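Local coordinates for cobalamin biosynthesis protein CobN (Mycobacterium tuberculosis, PDB 7C6O) that serves as the large, catalytic subunit of cobaltochelatase, the enzyme that inserts cobalt into the corrin ring during cobalamin biosynthesis, at residues 867-872 with 1111-1116; 1076-1081 with 1093-1098. All coordinates share one frame; numbering follows the deposited sequence.

The two interactions sit on the same part of the CobN fold, their centres about 11 Å apart, and strand 1094-1099 connects them. Interaction 2 sets this strand against helix 1072-1089, while interaction 1 joins helices 853-874 and 1111-1123. Leu1111 N lies 2.7 Å from Ala1095 O, a probable hydrogen bond that ties the start of a helix of interaction 1 to the strand of interaction 2. Tyr1096, whose side chain leaves the strand away from His1078, packs against helix 853-874: its CE2 is 3.8 Å from Arg869 CG. The bound sodium ion, at Asp125 and Ser127, belongs to a distant part of the sequence.

Interaction 1: residues 867-872 with 1111-1116; sequences LARYRD and LSEETT
Arg869 and Glu1113 reach toward each other from opposite directions and make the whole contact between residues 867-872 and 1111-1116, although the nearest CA atoms, Arg869 CA and Leu1111 CA, are 12.6 Å apart. The arginine meets the acid end-on, through its two terminal nitrogens. Arg869 NH2 gives the shortest bond, 2.9 Å to Glu1113 OE2, while Arg869 NH1 donates to Glu1113 OE1 at 3.2 Å. A third, weak bond runs from NH2 to OE1, so the pairing is not a symmetrical fork. The two flat groups are turned 50° against each other: the carboxylate lies at the edge of the guanidinium, close to its plane, yet the guanidinium does not lie in the plane of the acid. OE1 receives NH1 on its syn lone pair, whereas OE2 is met from above the carboxylate plane. Glu1113 stays extended beyond CG (chi2 170°), and the chain of Arg869 bends at chi2 (65°) and then runs out to the acid.

Each side has a second partner, though the arginine's is weak. Glu1113 OE1 also accepts from Thr1110 N, just before the helix, and Arg869 NH1 bonds weakly to Thr1108 O in strand 1107-1110, which leads into that helix. The arrangement is a surface salt bridge between two helices, 853-874 and 1111-1123, made beside this outermost strand of a mixed beta sheet in an alpha/beta fold.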
# COMPACT_ATOMS: atom_id res chain seq x y z
N LEU A 867 -15.97 -6.47 -22.36
CA LEU A 867 -16.38 -6.19 -23.73
C LEU A 867 -17.54 -7.08 -24.16
O LEU A 867 -18.47 -6.61 -24.83
CB LEU A 867 -15.18 -6.36 -24.67
CG LEU A 867 -14.02 -5.39 -24.43
CD1 LEU A 867 -12.85 -5.71 -25.33
CD2 LEU A 867 -14.47 -3.95 -24.61
N ALA A 868 -17.51 -8.36 -23.78
CA ALA A 868 -18.60 -9.26 -24.12
C ALA A 868 -19.92 -8.78 -23.52
O ALA A 868 -20.96 -8.80 -24.18
CB ALA A 868 -18.29 -10.68 -23.65
N ARG A 869 -19.89 -8.34 -22.26
CA ARG A 869 -21.11 -7.86 -21.61
C ARG A 869 -21.66 -6.63 -22.33
O ARG A 869 -22.86 -6.55 -22.61
CB ARG A 869 -20.83 -7.54 -20.14
CG ARG A 869 -22.07 -7.10 -19.36
CD ARG A 869 -23.09 -8.22 -19.27
NE ARG A 869 -24.36 -7.78 -18.68
CZ ARG A 869 -24.71 -8.00 -17.41
NH1 ARG A 869 -23.90 -8.66 -16.59
NH2 ARG A 869 -25.88 -7.56 -16.97
N TYR A 870 -20.79 -5.67 -22.64
CA TYR A 870 -21.25 -4.44 -23.29
C TYR A 870 -21.82 -4.74 -24.67
O TYR A 870 -22.89 -4.24 -25.03
CB TYR A 870 -20.10 -3.43 -23.39
CG TYR A 870 -20.56 -2.06 -23.83
CD1 TYR A 870 -20.61 -1.73 -25.18
CD2 TYR A 870 -20.95 -1.11 -22.90
CE1 TYR A 870 -21.03 -0.47 -25.58
CE2 TYR A 870 -21.36 0.14 -23.30
CZ TYR A 870 -21.41 0.46 -24.64
OH TYR A 870 -21.82 1.71 -25.03
N ARG A 871 -21.10 -5.53 -25.47
CA ARG A 871 -21.56 -5.83 -26.82
C ARG A 871 -22.85 -6.64 -26.80
O ARG A 871 -23.72 -6.45 -27.66
CB ARG A 871 -20.46 -6.57 -27.58
CG ARG A 871 -20.73 -6.73 -29.07
CD ARG A 871 -19.45 -7.06 -29.83
NE ARG A 871 -19.73 -7.45 -31.22
CZ ARG A 871 -19.84 -6.59 -32.23
NH1 ARG A 871 -19.71 -5.29 -32.02
NH2 ARG A 871 -20.10 -7.04 -33.45
N ASP A 872 -23.01 -7.52 -25.81
CA ASP A 872 -24.26 -8.27 -25.67
C ASP A 872 -25.44 -7.34 -25.44
O ASP A 872 -26.54 -7.58 -25.95
CB ASP A 872 -24.15 -9.28 -24.53
CG ASP A 872 -23.39 -10.53 -24.91
OD1 ASP A 872 -23.04 -10.67 -26.10
OD2 ASP A 872 -23.14 -11.36 -24.02
N LEU A 1111 -23.35 -2.51 -12.09
CA LEU A 1111 -23.34 -1.97 -10.73
C LEU A 1111 -24.67 -2.22 -10.03
O LEU A 1111 -24.70 -2.51 -8.83
CB LEU A 1111 -23.01 -0.48 -10.77
CG LEU A 1111 -22.99 0.28 -9.44
CD1 LEU A 1111 -22.03 -0.38 -8.46
CD2 LEU A 1111 -22.62 1.73 -9.67
N SER A 1112 -25.78 -2.11 -10.76
CA SER A 1112 -27.08 -2.40 -10.16
C SER A 1112 -27.16 -3.86 -9.71
O SER A 1112 -27.68 -4.15 -8.62
CB SER A 1112 -28.20 -2.09 -11.14
OG SER A 1112 -29.45 -2.50 -10.61
N GLU A 1113 -26.66 -4.78 -10.53
CA GLU A 1113 -26.65 -6.19 -10.16
C GLU A 1113 -25.79 -6.44 -8.94
O GLU A 1113 -26.18 -7.19 -8.03
CB GLU A 1113 -26.16 -7.04 -11.34
CG GLU A 1113 -27.18 -7.19 -12.47
CD GLU A 1113 -26.59 -7.84 -13.72
OE1 GLU A 1113 -25.35 -7.91 -13.84
OE2 GLU A 1113 -27.38 -8.27 -14.58
N GLU A 1114 -24.60 -5.84 -8.89
CA GLU A 1114 -23.72 -6.05 -7.74
C GLU A 1114 -24.31 -5.44 -6.48
O GLU A 1114 -24.16 -6.00 -5.38
CB GLU A 1114 -22.33 -5.47 -8.03
CG GLU A 1114 -21.35 -5.56 -6.87
CD GLU A 1114 -20.85 -6.98 -6.60
OE1 GLU A 1114 -21.25 -7.91 -7.32
OE2 GLU A 1114 -20.05 -7.15 -5.65
N THR A 1115 -24.99 -4.30 -6.60
CA THR A 1115 -25.59 -3.66 -5.43
C THR A 1115 -26.68 -4.54 -4.82
O THR A 1115 -26.70 -4.77 -3.61
CB THR A 1115 -26.14 -2.28 -5.79
OG1 THR A 1115 -25.08 -1.46 -6.30
CG2 THR A 1115 -26.75 -1.62 -4.56
N THR A 1116 -27.59 -5.05 -5.66
CA THR A 1116 -28.64 -5.92 -5.15
C THR A 1116 -28.08 -7.24 -4.63
O THR A 1116 -28.61 -7.79 -3.66
CB THR A 1116 -29.70 -6.18 -6.22
OG1 THR A 1116 -29.10 -6.83 -7.35
CG2 THR A 1116 -30.35 -4.88 -6.66

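Interaction 2: residues 1076-1081 with 1093-1098; sequences QYHGGM and PAAYIG
His1078 projects from helix 1072-1089 onto strand 1094-1099 and is the one helix side chain of residues 1076-1081 that comes close to residues 1093-1098. With CG anti to the backbone N (chi1 -167°), the imidazole is carried out toward the strand, where Ala1095, Tyr1096 and Ile1097 lie round it obliquely. Ile1097 meets it with the end of its longer branch: CG1 stands anti to the carbonyl carbon, and a further turn at chi2 (-67°) brings CD1 to 3.6 Å from His1078 CE1 and 3.7 Å from His1078 ND1. The methyl of Ala1095 is looser, its CB 4.2 Å from His1078 NE2. Between these two, Tyr1096 offers backbone alone, because its side chain points away from the helix.

Tyr1096 O comes within 3.2 Å of His1078 NE2, but the angle is too poor for a hydrogen bond, and the same oxygen is 3.3 Å from His1078 CE1. NE2 is instead bonded to Ala1057 O on the adjoining strand 1056-1061, while ND1 is paired with Tyr1153 OH. The axes of residues 1076-1081 and 1094-1098 run nearly antiparallel (157°), within a beta-alpha-beta unit. A carbonyl partner is consistent with NE2 carrying the proton. The chemistry implies a buried imidazole whose two nitrogens are satisfied by these partners outside the two segments; toward residues 1093-1098 it makes packing contacts and a close approach to Tyr1096 O, not a hydrogen bond, while its bond to Ala1057 O fastens the helix to the neighbouring strand.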
# COMPACT_ATOMS: atom_id res chain seq x y z
N GLN A 1076 -16.85 6.53 -4.04
CA GLN A 1076 -16.08 7.74 -4.34
C GLN A 1076 -15.46 7.67 -5.73
O GLN A 1076 -15.61 8.60 -6.53
CB GLN A 1076 -14.98 7.94 -3.30
CG GLN A 1076 -15.45 8.45 -1.96
CD GLN A 1076 -14.32 9.08 -1.18
OE1 GLN A 1076 -13.97 10.23 -1.41
NE2 GLN A 1076 -13.75 8.32 -0.25
N TYR A 1077 -14.77 6.57 -6.04
CA TYR A 1077 -14.08 6.44 -7.32
C TYR A 1077 -15.03 5.99 -8.42
O TYR A 1077 -15.15 6.64 -9.46
CB TYR A 1077 -12.91 5.47 -7.19
CG TYR A 1077 -11.71 6.06 -6.50
CD1 TYR A 1077 -11.62 6.10 -5.11
CD2 TYR A 1077 -10.65 6.59 -7.23
CE1 TYR A 1077 -10.52 6.64 -4.48
CE2 TYR A 1077 -9.55 7.14 -6.61
CZ TYR A 1077 -9.49 7.16 -5.23
OH TYR A 1077 -8.40 7.70 -4.61
N HIS A 1078 -15.71 4.86 -8.20
CA HIS A 1078 -16.59 4.30 -9.22
C HIS A 1078 -17.82 5.17 -9.41
O HIS A 1078 -18.12 5.62 -10.53
CB HIS A 1078 -16.98 2.87 -8.84
CG HIS A 1078 -17.63 2.09 -9.94
ND1 HIS A 1078 -18.53 1.08 -9.70
CD2 HIS A 1078 -17.48 2.16 -11.28
CE1 HIS A 1078 -18.92 0.56 -10.85
NE2 HIS A 1078 -18.29 1.19 -11.82
N GLY A 1079 -18.55 5.43 -8.33
CA GLY A 1079 -19.71 6.31 -8.43
C GLY A 1079 -19.33 7.72 -8.83
O GLY A 1079 -20.06 8.37 -9.58
N GLY A 1080 -18.18 8.20 -8.36
CA GLY A 1080 -17.73 9.52 -8.75
C GLY A 1080 -17.48 9.64 -10.24
O GLY A 1080 -17.81 10.65 -10.86
N MET A 1081 -16.89 8.60 -10.84
CA MET A 1081 -16.70 8.61 -12.29
C MET A 1081 -18.05 8.62 -13.01
O MET A 1081 -18.23 9.38 -13.96
CB MET A 1081 -15.87 7.40 -12.72
CG MET A 1081 -15.69 7.29 -14.23
SD MET A 1081 -14.56 5.97 -14.72
CE MET A 1081 -12.98 6.67 -14.27
N PRO A 1093 -23.00 6.86 -17.97
CA PRO A 1093 -22.44 5.73 -18.71
C PRO A 1093 -22.93 4.42 -18.10
O PRO A 1093 -23.52 4.39 -17.02
CB PRO A 1093 -20.94 5.90 -18.55
CG PRO A 1093 -20.81 6.53 -17.19
CD PRO A 1093 -22.01 7.43 -17.03
N ALA A 1094 -22.68 3.33 -18.82
CA ALA A 1094 -22.82 2.03 -18.20
C ALA A 1094 -21.83 1.93 -17.03
O ALA A 1094 -20.74 2.50 -17.06
CB ALA A 1094 -22.57 0.91 -19.21
N ALA A 1095 -22.25 1.22 -15.98
CA ALA A 1095 -21.42 1.06 -14.79
C ALA A 1095 -21.30 -0.43 -14.51
O ALA A 1095 -22.28 -1.08 -14.15
CB ALA A 1095 -22.02 1.80 -13.59
N TYR A 1096 -20.09 -0.97 -14.69
CA TYR A 1096 -19.84 -2.40 -14.52
C TYR A 1096 -18.92 -2.65 -13.34
O TYR A 1096 -18.07 -1.83 -13.00
CB TYR A 1096 -19.19 -3.01 -15.77
CG TYR A 1096 -20.08 -3.12 -16.99
CD1 TYR A 1096 -21.42 -2.73 -16.95
CD2 TYR A 1096 -19.58 -3.62 -18.18
CE1 TYR A 1096 -22.22 -2.84 -18.07
CE2 TYR A 1096 -20.37 -3.73 -19.31
CZ TYR A 1096 -21.69 -3.34 -19.25
OH TYR A 1096 -22.48 -3.45 -20.37
N ILE A 1097 -19.10 -3.81 -12.72
CA ILE A 1097 -18.20 -4.34 -11.70
C ILE A 1097 -17.50 -5.56 -12.28
O ILE A 1097 -18.17 -6.51 -12.70
CB ILE A 1097 -18.95 -4.71 -10.41
CG1 ILE A 1097 -19.45 -3.45 -9.69
CG2 ILE A 1097 -18.07 -5.55 -9.50
CD1 ILE A 1097 -18.34 -2.59 -9.13
N GLY A 1098 -16.18 -5.52 -12.33
CA GLY A 1098 -15.42 -6.70 -12.70
C GLY A 1098 -15.09 -7.53 -11.48
O GLY A 1098 -14.42 -7.04 -10.57